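Local coordinates for Mlr7391 protein (Mesorhizobium loti, PDB 3HK4) that is of unconfirmed function but belongs to the SnoaL-like branch of the NTF2-like fold and is tentatively regarded as a polyketide cyclase, at residues D49-E54 and V62-E67; Q77-V82 and T106-G111; R100-V105 and R113-E118. All coordinates share one frame; numbering follows the deposited sequence.

Interaction 1. Residues D49-E54 and V62-E67; sequences DIASYE and VSHGKE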
loop_
_atom_site.group_PDB
_atom_site.type_symbol
_atom_site.label_atom_id
_atom_site.label_comp_id
_atom_site.label_asym_id
_atom_site.label_seq_id
_atom_site.Cartn_x
_atom_site.Cartn_y
_atom_site.Cartn_z
ATOM N N ASP A 49 -6.937 0.773 15.567
ATOM C CA ASP A 49 -6.542 2.053 15.027
ATOM C C ASP A 49 -5.017 2.205 14.982
ATOM O O ASP A 49 -4.512 3.310 15.099
ATOM C CB ASP A 49 -7.184 3.168 15.841
ATOM C CG ASP A 49 -6.774 3.169 17.302
ATOM O OD1 ASP A 49 -6.248 2.171 17.817
ATOM O OD2 ASP A 49 -7.012 4.184 17.962
ATOM N N ILE A 50 -4.286 1.102 14.818
ATOM C CA ILE A 50 -2.854 1.181 14.747
ATOM C C ILE A 50 -2.351 2.181 13.657
ATOM O O ILE A 50 -2.812 2.151 12.529
ATOM C CB ILE A 50 -2.232 -0.218 14.509
ATOM C CG1 ILE A 50 -0.719 -0.125 14.568
ATOM C CG2 ILE A 50 -2.802 -0.875 13.182
ATOM C CD1 ILE A 50 0.077 -1.438 14.717
ATOM N N ALA A 51 -1.381 3.041 14.024
ATOM C CA ALA A 51 -0.712 3.977 13.105
ATOM C C ALA A 51 0.658 3.402 12.751
ATOM O O ALA A 51 1.367 2.957 13.619
ATOM C CB ALA A 51 -0.545 5.330 13.790
ATOM N N SER A 52 1.003 3.371 11.468
ATOM C CA SER A 52 2.261 2.808 11.013
ATOM C C SER A 52 2.987 3.883 10.237
ATOM O O SER A 52 2.433 4.450 9.293
ATOM C CB SER A 52 1.994 1.614 10.123
ATOM O OG SER A 52 3.228 0.977 9.705
ATOM N N TYR A 53 4.243 4.123 10.588
ATOM C CA TYR A 53 5.042 5.186 10.012
ATOM C C TYR A 53 6.355 4.673 9.418
ATOM O O TYR A 53 7.221 4.235 10.146
ATOM C CB TYR A 53 5.400 6.217 11.119
ATOM C CG TYR A 53 4.238 6.927 11.717
ATOM C CD1 TYR A 53 3.731 8.069 11.130
ATOM C CD2 TYR A 53 3.637 6.474 12.893
ATOM C CE1 TYR A 53 2.674 8.741 11.692
ATOM C CE2 TYR A 53 2.600 7.121 13.433
ATOM C CZ TYR A 53 2.097 8.238 12.822
ATOM O OH TYR A 53 1.037 8.879 13.373
ATOM N N GLU A 54 6.503 4.774 8.099
ATOM C CA GLU A 54 7.765 4.456 7.428
ATOM C C GLU A 54 8.638 5.696 7.569
ATOM O O GLU A 54 8.129 6.767 7.901
ATOM C CB GLU A 54 7.539 4.109 5.959
ATOM C CG GLU A 54 6.852 2.768 5.735
ATOM C CD GLU A 54 7.746 1.581 6.085
ATOM O OE1 GLU A 54 8.987 1.776 6.171
ATOM O OE2 GLU A 54 7.212 0.450 6.251
ATOM N N VAL A 62 2.499 6.745 5.634
ATOM C CA VAL A 62 1.766 6.828 6.861
ATOM C C VAL A 62 0.485 6.063 6.725
ATOM O O VAL A 62 -0.286 6.328 5.827
ATOM C CB VAL A 62 1.473 8.268 7.220
ATOM C CG1 VAL A 62 0.643 8.285 8.478
ATOM C CG2 VAL A 62 2.841 9.065 7.379
ATOM N N SER A 63 0.245 5.112 7.619
ATOM C CA SER A 63 -0.995 4.312 7.540
ATOM C C SER A 63 -1.770 4.277 8.855
ATOM O O SER A 63 -1.169 4.275 9.923
ATOM C CB SER A 63 -0.598 2.900 7.077
ATOM O OG SER A 63 -1.739 2.028 7.154
ATOM N N HIS A 64 -3.114 4.313 8.788
ATOM C CA HIS A 64 -3.960 4.258 9.959
ATOM C C HIS A 64 -5.026 3.183 9.789
ATOM O O HIS A 64 -5.693 3.143 8.767
ATOM C CB HIS A 64 -4.654 5.613 10.228
ATOM C CG HIS A 64 -3.700 6.707 10.615
ATOM N ND1 HIS A 64 -3.301 6.916 11.915
ATOM C CD2 HIS A 64 -3.068 7.646 9.872
ATOM C CE1 HIS A 64 -2.444 7.923 11.953
ATOM N NE2 HIS A 64 -2.291 8.392 10.726
ATOM N N GLY A 65 -5.174 2.326 10.798
ATOM C CA GLY A 65 -6.201 1.278 10.802
ATOM C C GLY A 65 -5.533 -0.073 10.722
ATOM O O GLY A 65 -4.546 -0.233 10.013
ATOM N N LYS A 66 -6.112 -1.057 11.417
ATOM C CA LYS A 66 -5.559 -2.433 11.461
ATOM C C LYS A 66 -5.694 -3.163 10.113
ATOM O O LYS A 66 -4.728 -3.812 9.586
ATOM C CB LYS A 66 -6.248 -3.198 12.615
ATOM C CG LYS A 66 -5.748 -4.607 12.855
ATOM C CD LYS A 66 -6.315 -5.209 14.113
ATOM C CE LYS A 66 -5.822 -6.626 14.336
ATOM N NZ LYS A 66 -6.329 -7.239 15.623
ATOM N N GLU A 67 -6.869 -3.038 9.531
ATOM C CA GLU A 67 -7.148 -3.668 8.255
ATOM C C GLU A 67 -6.315 -3.019 7.172
ATOM O O GLU A 67 -5.788 -3.716 6.303
ATOM C CB GLU A 67 -8.634 -3.573 7.919
ATOM C CG GLU A 67 -9.025 -4.377 6.703
ATOM C CD GLU A 67 -8.976 -5.881 6.908
ATOM O OE1 GLU A 67 -8.843 -6.361 8.053
ATOM O OE2 GLU A 67 -9.113 -6.601 5.892
HETATM O O HOH W 1 -5.018 5.577 13.783
HETATM O O HOH W 2 -2.227 1.210 9.689
HETATM O O HOH W 3 -0.699 10.665 10.965
#

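Interaction 2. Residues Q77-V82 and T106-G111; sequences QENHEV and TPKATG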
loop_
_atom_site.group_PDB
_atom_site.type_symbol
_atom_site.label_atom_id
_atom_site.label_comp_id
_atom_site.label_asym_id
_atom_site.label_seq_id
_atom_site.Cartn_x
_atom_site.Cartn_y
_atom_site.Cartn_z
ATOM N N GLN A 77 4.293 -7.924 0.533
ATOM C CA GLN A 77 4.662 -9.327 0.293
ATOM C C GLN A 77 4.579 -9.693 -1.171
ATOM O O GLN A 77 5.403 -10.435 -1.697
ATOM C CB GLN A 77 3.720 -10.238 1.127
ATOM C CG GLN A 77 4.002 -10.194 2.627
ATOM C CD GLN A 77 5.423 -10.736 3.012
ATOM O OE1 GLN A 77 5.954 -11.669 2.375
ATOM N NE2 GLN A 77 6.028 -10.137 4.058
ATOM N N GLU A 78 3.542 -9.200 -1.840
ATOM C CA GLU A 78 3.353 -9.463 -3.286
ATOM C C GLU A 78 4.345 -8.783 -4.200
ATOM O O GLU A 78 4.416 -9.150 -5.357
ATOM C CB GLU A 78 1.995 -8.952 -3.727
ATOM C CG GLU A 78 0.808 -9.620 -3.043
ATOM C CD GLU A 78 0.087 -10.654 -3.886
ATOM O OE1 GLU A 78 0.515 -10.931 -5.039
ATOM O OE2 GLU A 78 -0.951 -11.155 -3.388
ATOM N N ASN A 79 5.046 -7.770 -3.691
ATOM C CA ASN A 79 5.976 -6.980 -4.447
ATOM C C ASN A 79 7.428 -7.184 -4.042
ATOM O O ASN A 79 8.293 -6.480 -4.556
ATOM C CB ASN A 79 5.642 -5.493 -4.338
ATOM C CG ASN A 79 4.462 -5.112 -5.178
ATOM O OD1 ASN A 79 4.627 -4.744 -6.348
ATOM N ND2 ASN A 79 3.283 -5.307 -4.652
ATOM N N HIS A 80 7.695 -8.123 -3.133
ATOM C CA HIS A 80 9.072 -8.415 -2.732
ATOM C C HIS A 80 9.257 -9.895 -2.487
ATOM O O HIS A 80 8.322 -10.579 -2.041
ATOM C CB HIS A 80 9.408 -7.686 -1.440
ATOM C CG HIS A 80 9.269 -6.207 -1.524
ATOM N ND1 HIS A 80 8.049 -5.570 -1.387
ATOM C CD2 HIS A 80 10.183 -5.237 -1.737
ATOM C CE1 HIS A 80 8.219 -4.272 -1.553
ATOM N NE2 HIS A 80 9.505 -4.040 -1.747
ATOM N N GLU A 81 10.445 -10.394 -2.818
ATOM C CA GLU A 81 10.882 -11.748 -2.448
ATOM C C GLU A 81 11.861 -11.554 -1.269
ATOM O O GLU A 81 12.868 -10.838 -1.398
ATOM C CB GLU A 81 11.608 -12.454 -3.594
ATOM C CG GLU A 81 11.852 -13.916 -3.236
ATOM C CD GLU A 81 12.588 -14.670 -4.294
ATOM O OE1 GLU A 81 12.733 -14.122 -5.436
ATOM O OE2 GLU A 81 13.037 -15.803 -3.964
ATOM N N VAL A 82 11.579 -12.217 -0.152
ATOM C CA VAL A 82 12.418 -12.103 1.017
ATOM C C VAL A 82 13.390 -13.269 0.938
ATOM O O VAL A 82 12.971 -14.392 0.706
ATOM C CB VAL A 82 11.599 -12.142 2.323
ATOM C CG1 VAL A 82 11.159 -13.545 2.643
ATOM C CG2 VAL A 82 12.419 -11.541 3.481
ATOM N N THR A 106 14.376 -8.835 -2.664
ATOM C CA THR A 106 14.394 -8.407 -4.045
ATOM C C THR A 106 13.051 -7.790 -4.371
ATOM O O THR A 106 12.036 -8.512 -4.499
ATOM C CB THR A 106 14.635 -9.542 -5.043
ATOM O OG1 THR A 106 15.907 -10.131 -4.796
ATOM C CG2 THR A 106 14.600 -8.986 -6.458
ATOM N N PRO A 107 13.021 -6.463 -4.490
ATOM C CA PRO A 107 11.810 -5.772 -4.891
ATOM C C PRO A 107 11.462 -6.074 -6.344
ATOM O O PRO A 107 12.348 -6.057 -7.225
ATOM C CB PRO A 107 12.194 -4.302 -4.768
ATOM C CG PRO A 107 13.354 -4.268 -3.884
ATOM C CD PRO A 107 14.111 -5.501 -4.266
ATOM N N LYS A 108 10.198 -6.399 -6.600
ATOM C CA LYS A 108 9.733 -6.589 -7.979
ATOM C C LYS A 108 9.983 -5.372 -8.895
ATOM O O LYS A 108 10.156 -5.521 -10.095
ATOM C CB LYS A 108 8.221 -6.836 -8.010
ATOM C CG LYS A 108 7.767 -8.231 -7.910
ATOM C CD LYS A 108 6.280 -8.262 -8.351
ATOM C CE LYS A 108 5.706 -9.669 -8.415
ATOM N NZ LYS A 108 5.619 -10.283 -7.069
ATOM N N ALA A 109 9.952 -4.174 -8.330
ATOM C CA ALA A 109 10.160 -2.959 -9.111
ATOM C C ALA A 109 11.539 -2.913 -9.775
ATOM O O ALA A 109 11.662 -2.511 -10.937
ATOM C CB ALA A 109 9.963 -1.739 -8.234
ATOM N N THR A 110 12.571 -3.342 -9.056
ATOM C CA THR A 110 13.931 -3.314 -9.594
ATOM C C THR A 110 14.489 -4.664 -9.989
ATOM O O THR A 110 15.417 -4.750 -10.813
ATOM C CB THR A 110 14.872 -2.746 -8.548
ATOM O OG1 THR A 110 14.969 -3.661 -7.437
ATOM C CG2 THR A 110 14.359 -1.395 -8.069
ATOM N N GLY A 111 14.001 -5.736 -9.381
ATOM C CA GLY A 111 14.598 -7.053 -9.641
ATOM C C GLY A 111 16.047 -7.165 -9.177
ATOM O O GLY A 111 16.742 -8.109 -9.563
HETATM O O HOH W 4 8.713 -3.565 -5.564
#

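Interaction 3. Residues R100-V105 and R113-E118; sequences RFKFDV and RVTMDE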
loop_
_atom_site.group_PDB
_atom_site.type_symbol
_atom_site.label_atom_id
_atom_site.label_comp_id
_atom_site.label_asym_id
_atom_site.label_seq_id
_atom_site.Cartn_x
_atom_site.Cartn_y
_atom_site.Cartn_z
ATOM N N ARG A 100 15.325 -4.931 15.649
ATOM C CA ARG A 100 16.222 -4.594 14.555
ATOM C C ARG A 100 16.072 -5.720 13.520
ATOM O O ARG A 100 16.169 -6.888 13.859
ATOM C CB ARG A 100 17.647 -4.430 15.064
ATOM C CG ARG A 100 18.653 -3.862 14.004
ATOM C CD ARG A 100 19.276 -4.972 13.215
ATOM N NE ARG A 100 20.389 -4.527 12.402
ATOM C CZ ARG A 100 21.604 -4.229 12.870
ATOM N NH1 ARG A 100 21.901 -4.288 14.173
ATOM N NH2 ARG A 100 22.541 -3.850 12.010
ATOM N N PHE A 101 15.782 -5.320 12.285
ATOM C CA PHE A 101 15.510 -6.202 11.163
ATOM C C PHE A 101 16.629 -6.021 10.186
ATOM O O PHE A 101 16.932 -4.895 9.845
ATOM C CB PHE A 101 14.239 -5.783 10.477
ATOM C CG PHE A 101 13.022 -5.811 11.363
ATOM C CD1 PHE A 101 12.351 -6.998 11.588
ATOM C CD2 PHE A 101 12.523 -4.656 11.914
ATOM C CE1 PHE A 101 11.217 -7.044 12.363
ATOM C CE2 PHE A 101 11.408 -4.670 12.706
ATOM C CZ PHE A 101 10.725 -5.866 12.930
ATOM N N LYS A 102 17.263 -7.118 9.793
ATOM C CA LYS A 102 18.321 -7.132 8.754
ATOM C C LYS A 102 17.977 -8.308 7.836
ATOM O O LYS A 102 18.013 -9.470 8.250
ATOM C CB LYS A 102 19.746 -7.243 9.328
ATOM C CG LYS A 102 20.808 -6.770 8.317
ATOM C CD LYS A 102 22.264 -7.122 8.679
ATOM C CE LYS A 102 22.886 -6.200 9.727
ATOM N NZ LYS A 102 24.376 -6.508 9.912
ATOM N N PHE A 103 17.583 -8.008 6.611
ATOM C CA PHE A 103 17.180 -9.038 5.643
ATOM C C PHE A 103 17.476 -8.635 4.210
ATOM O O PHE A 103 17.459 -7.450 3.877
ATOM C CB PHE A 103 15.679 -9.326 5.775
ATOM C CG PHE A 103 14.807 -8.106 5.599
ATOM C CD1 PHE A 103 14.518 -7.261 6.686
ATOM C CD2 PHE A 103 14.266 -7.786 4.357
ATOM C CE1 PHE A 103 13.692 -6.108 6.525
ATOM C CE2 PHE A 103 13.448 -6.636 4.193
ATOM C CZ PHE A 103 13.155 -5.810 5.283
ATOM N N ASP A 104 17.777 -9.631 3.374
ATOM C CA ASP A 104 17.949 -9.407 1.949
ATOM C C ASP A 104 16.580 -9.566 1.340
ATOM O O ASP A 104 15.811 -10.424 1.744
ATOM C CB ASP A 104 18.953 -10.377 1.282
ATOM C CG ASP A 104 20.415 -10.019 1.579
ATOM O OD1 ASP A 104 20.703 -9.077 2.345
ATOM O OD2 ASP A 104 21.299 -10.693 1.034
ATOM N N VAL A 105 16.305 -8.750 0.335
ATOM C CA VAL A 105 15.029 -8.752 -0.329
ATOM C C VAL A 105 15.208 -8.320 -1.778
ATOM O O VAL A 105 16.109 -7.539 -2.095
ATOM C CB VAL A 105 14.055 -7.749 0.387
ATOM C CG1 VAL A 105 14.576 -6.372 0.324
ATOM C CG2 VAL A 105 12.743 -7.743 -0.268
ATOM N N ARG A 113 18.499 -7.362 -5.839
ATOM C CA ARG A 113 18.525 -7.765 -4.458
ATOM C C ARG A 113 19.294 -6.798 -3.580
ATOM O O ARG A 113 20.425 -6.442 -3.893
ATOM C CB ARG A 113 19.196 -9.094 -4.391
ATOM C CG ARG A 113 19.325 -9.669 -3.025
ATOM C CD ARG A 113 19.860 -11.071 -3.185
ATOM N NE ARG A 113 20.101 -11.676 -1.887
ATOM C CZ ARG A 113 20.017 -12.973 -1.619
ATOM N NH1 ARG A 113 19.664 -13.862 -2.543
ATOM N NH2 ARG A 113 20.282 -13.383 -0.389
ATOM N N VAL A 114 18.688 -6.402 -2.469
ATOM C CA VAL A 114 19.303 -5.450 -1.552
ATOM C C VAL A 114 19.181 -5.936 -0.132
ATOM O O VAL A 114 18.390 -6.830 0.147
ATOM C CB VAL A 114 18.629 -4.058 -1.649
ATOM C CG1 VAL A 114 18.882 -3.461 -3.017
ATOM C CG2 VAL A 114 17.115 -4.150 -1.329
ATOM N N THR A 115 19.989 -5.366 0.750
ATOM C CA THR A 115 19.886 -5.691 2.151
ATOM C C THR A 115 19.182 -4.535 2.813
ATOM O O THR A 115 19.595 -3.409 2.632
ATOM C CB THR A 115 21.266 -5.868 2.790
ATOM O OG1 THR A 115 21.853 -7.055 2.264
ATOM C CG2 THR A 115 21.142 -6.016 4.273
HETATM N N MSE A 116 18.122 -4.836 3.542
HETATM C CA MSE A 116 17.407 -3.859 4.303
HETATM C C MSE A 116 17.929 -3.945 5.724
HETATM O O MSE A 116 18.293 -5.020 6.205
HETATM C CB MSE A 116 15.916 -4.133 4.240
HETATM C CG MSE A 116 15.346 -3.960 2.826
HETATM SE SE MSE A 116 15.666 -2.168 2.054
HETATM C CE MSE A 116 14.866 -2.462 0.329
ATOM N N ASP A 117 18.068 -2.798 6.367
ATOM C CA ASP A 117 18.532 -2.782 7.745
ATOM C C ASP A 117 17.728 -1.687 8.402
ATOM O O ASP A 117 17.877 -0.506 8.089
ATOM C CB ASP A 117 20.037 -2.515 7.755
ATOM C CG ASP A 117 20.685 -2.708 9.113
ATOM O OD1 ASP A 117 20.016 -2.934 10.136
ATOM O OD2 ASP A 117 21.917 -2.626 9.175
ATOM N N GLU A 118 16.797 -2.096 9.248
ATOM C CA GLU A 118 15.924 -1.141 9.897
ATOM C C GLU A 118 15.601 -1.462 11.346
ATOM O O GLU A 118 15.787 -2.586 11.834
ATOM C CB GLU A 118 14.640 -0.952 9.066
ATOM C CG GLU A 118 13.900 -2.155 8.631
ATOM C CD GLU A 118 12.523 -1.807 8.033
ATOM O OE1 GLU A 118 12.365 -0.657 7.536
ATOM O OE2 GLU A 118 11.621 -2.701 8.079
#

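Interaction 1. Residues D49-E54 and V62-E67
Ser52 and Ser63 form the hydrogen-bonded pair of a short antiparallel hairpin, Ser52 N giving to Ser63 O and Ser63 N to Ser52 O, both at 2.8 Å, and a third backbone bond from Gly65 N to Ile50 O closes the end where the chain enters helix 66-78. Ala51, Tyr53, Val62 and His64 share one face. There the imidazole of His64 lies across Ala51, with CB of Ala51 3.7 Å from His64 ND1. The Tyr53 ring meets Val62 obliquely, its CE1 3.8 Å from Val62 CG1, because CG stands anti to the carbonyl carbon (chi1 -64°) and swings the ring across to the partner strand. Two waters hold the imidazole: one bridges ND1 to Asp49 O, the other lies in the ring plane 2.8 Å from NE2 and reaches Tyr53 OH weakly. On the other face, Ser63 OG gives a hydrogen bond to a water that itself donates to Ile50 O and Gly65 O, while Trp75 NE1 of the second subunit also bonds this hydroxyl; Ser52 OG turns to Glu132 and Lys72. Ile50 CG2 packs on Lys66 CA at 3.6 Å. Lys108 of the second subunit packs on His64, so solvent and dimer partner probably place the ring together with Ala51, whereas the buried serine hydroxyls are satisfied by protein and by a water locked into the hairpin.

Interaction 2. Residues Q77-V82 and T106-G111
Lys108 reaches across the contact to Glu78 and Asn79, running back over the end of helix 66-78. Its CB and CG pass along Asn79 O, CB at 3.5 Å, and a bend at the last torsion (chi4 67°) turns the ammonium group onto the carbonyl of Glu78; the modelled separation there is too short to be trusted, so the position of NZ is doubtful in detail. At the root of this side chain, Lys108 N donates to Asn79 O at 2.8 Å in a nearly straight bond (171°), arriving from above the carbonyl plane, and a water donating to the same oxygen links it to Ala109 N. Beyond lies the regular ladder: Glu81 and Thr106 exchange both backbone bonds, Thr106 N to Glu81 O at 2.8 Å and Glu81 N to Thr106 O at 3.0 Å. The neighbouring non-hydrogen-bonded pair brings the imidazole of His80 obliquely against the proline ring, CD2 3.6 Å from Pro107 CA and 3.8 Å from Pro107 CB.

Further out, His80 is held by Trp76, which stacks on its ring and whose carbonyl oxygen bonds ND1. Asn79 ND2 turns back to Trp75 O, while its OD1 meets His64 N of the second subunit; Thr106 OG1 bonds His83. The contact thus starts the hairpin of strands 80-93 and 96-107 directly from a helix end. Because Asn79 O takes both Lys108 N and the water shared with Ala109 N, the turn out of the helix is tied to the end of strand 96-107.

Interaction 3. Residues R100-V105 and R113-E118
Arg100 and Asp117 both send CG anti to the backbone N (chi1 -171° and -170°), and a bend at chi2 of Arg100 lays its guanidinium beside the carboxylate, the two planes only 13° apart. The grip is side-on: NE meets Asp117 OD1 at 2.8 Å, and NH2 takes the syn lone pair of Asp117 OD2 at 3.2 Å. Exchanging Arg100 for an alanine would probably strand the Asp117 carboxylate without this two-pronged partner and let it turn. At the far end of the ladder Asp104 OD2 instead offers its anti lone pair to Arg113 NH2, 3.2 Å away, with a weaker bond from NE; that carboxylate stands nearly upright to the guanidinium. Its other oxygen, OD1, accepts from Thr115 OG1, though the modelled length of that bond is doubtfully short.

On the reverse face, Phe103 turns its ring over the partner strand, and selenomethionine Met116, in the conformer modelled here, places CB 3.6 Å from the ring centroid as a CH-pi contact. Val105 CG1 continues the apolar patch, touching CG of that same Met116 conformer at 3.6 Å and Val114 CG2 at 3.8 Å. Paired bonds at Phe101-Glu118, Phe103-Met116 and Val105-Val114 knit the backbones; Phe101 N to Glu118 O, at 2.8 Å, is almost straight.

This is the hairpin of strands 96-107 and 114-125 in the curved sheet. Strand 80-93 flanks strand 96-107 on its other edge, with Ser86 and Glu88 bonding to its backbone, and Trp76 of helix 66-78 covers Phe103 and Val105.

In the fold
All three contacts belong to one mixed sheet, in which the order is 62-64, 50-53, 128-135, 114-125, 96-107, 80-93. Interaction 1 comes first along the chain and forms one edge; helix 66-78 then leads to interaction 2 at the other edge, their centres 22 Å apart. Interactions 2 and 3 alternate in sequence, share strand 96-107 and touch, with His80 CB 3.5 Å from Val105 CG2; their centres are 12 Å apart. Interaction 3 lies across the chain's centre from interaction 1. Interactions 1 and 2 both meet the second subunit, where His64 of one chain faces Asn79 and Lys108 of the other, so edge strand 62-64 of one subunit meets the end of helix 66-78 and the loop after strand 96-107 of the other.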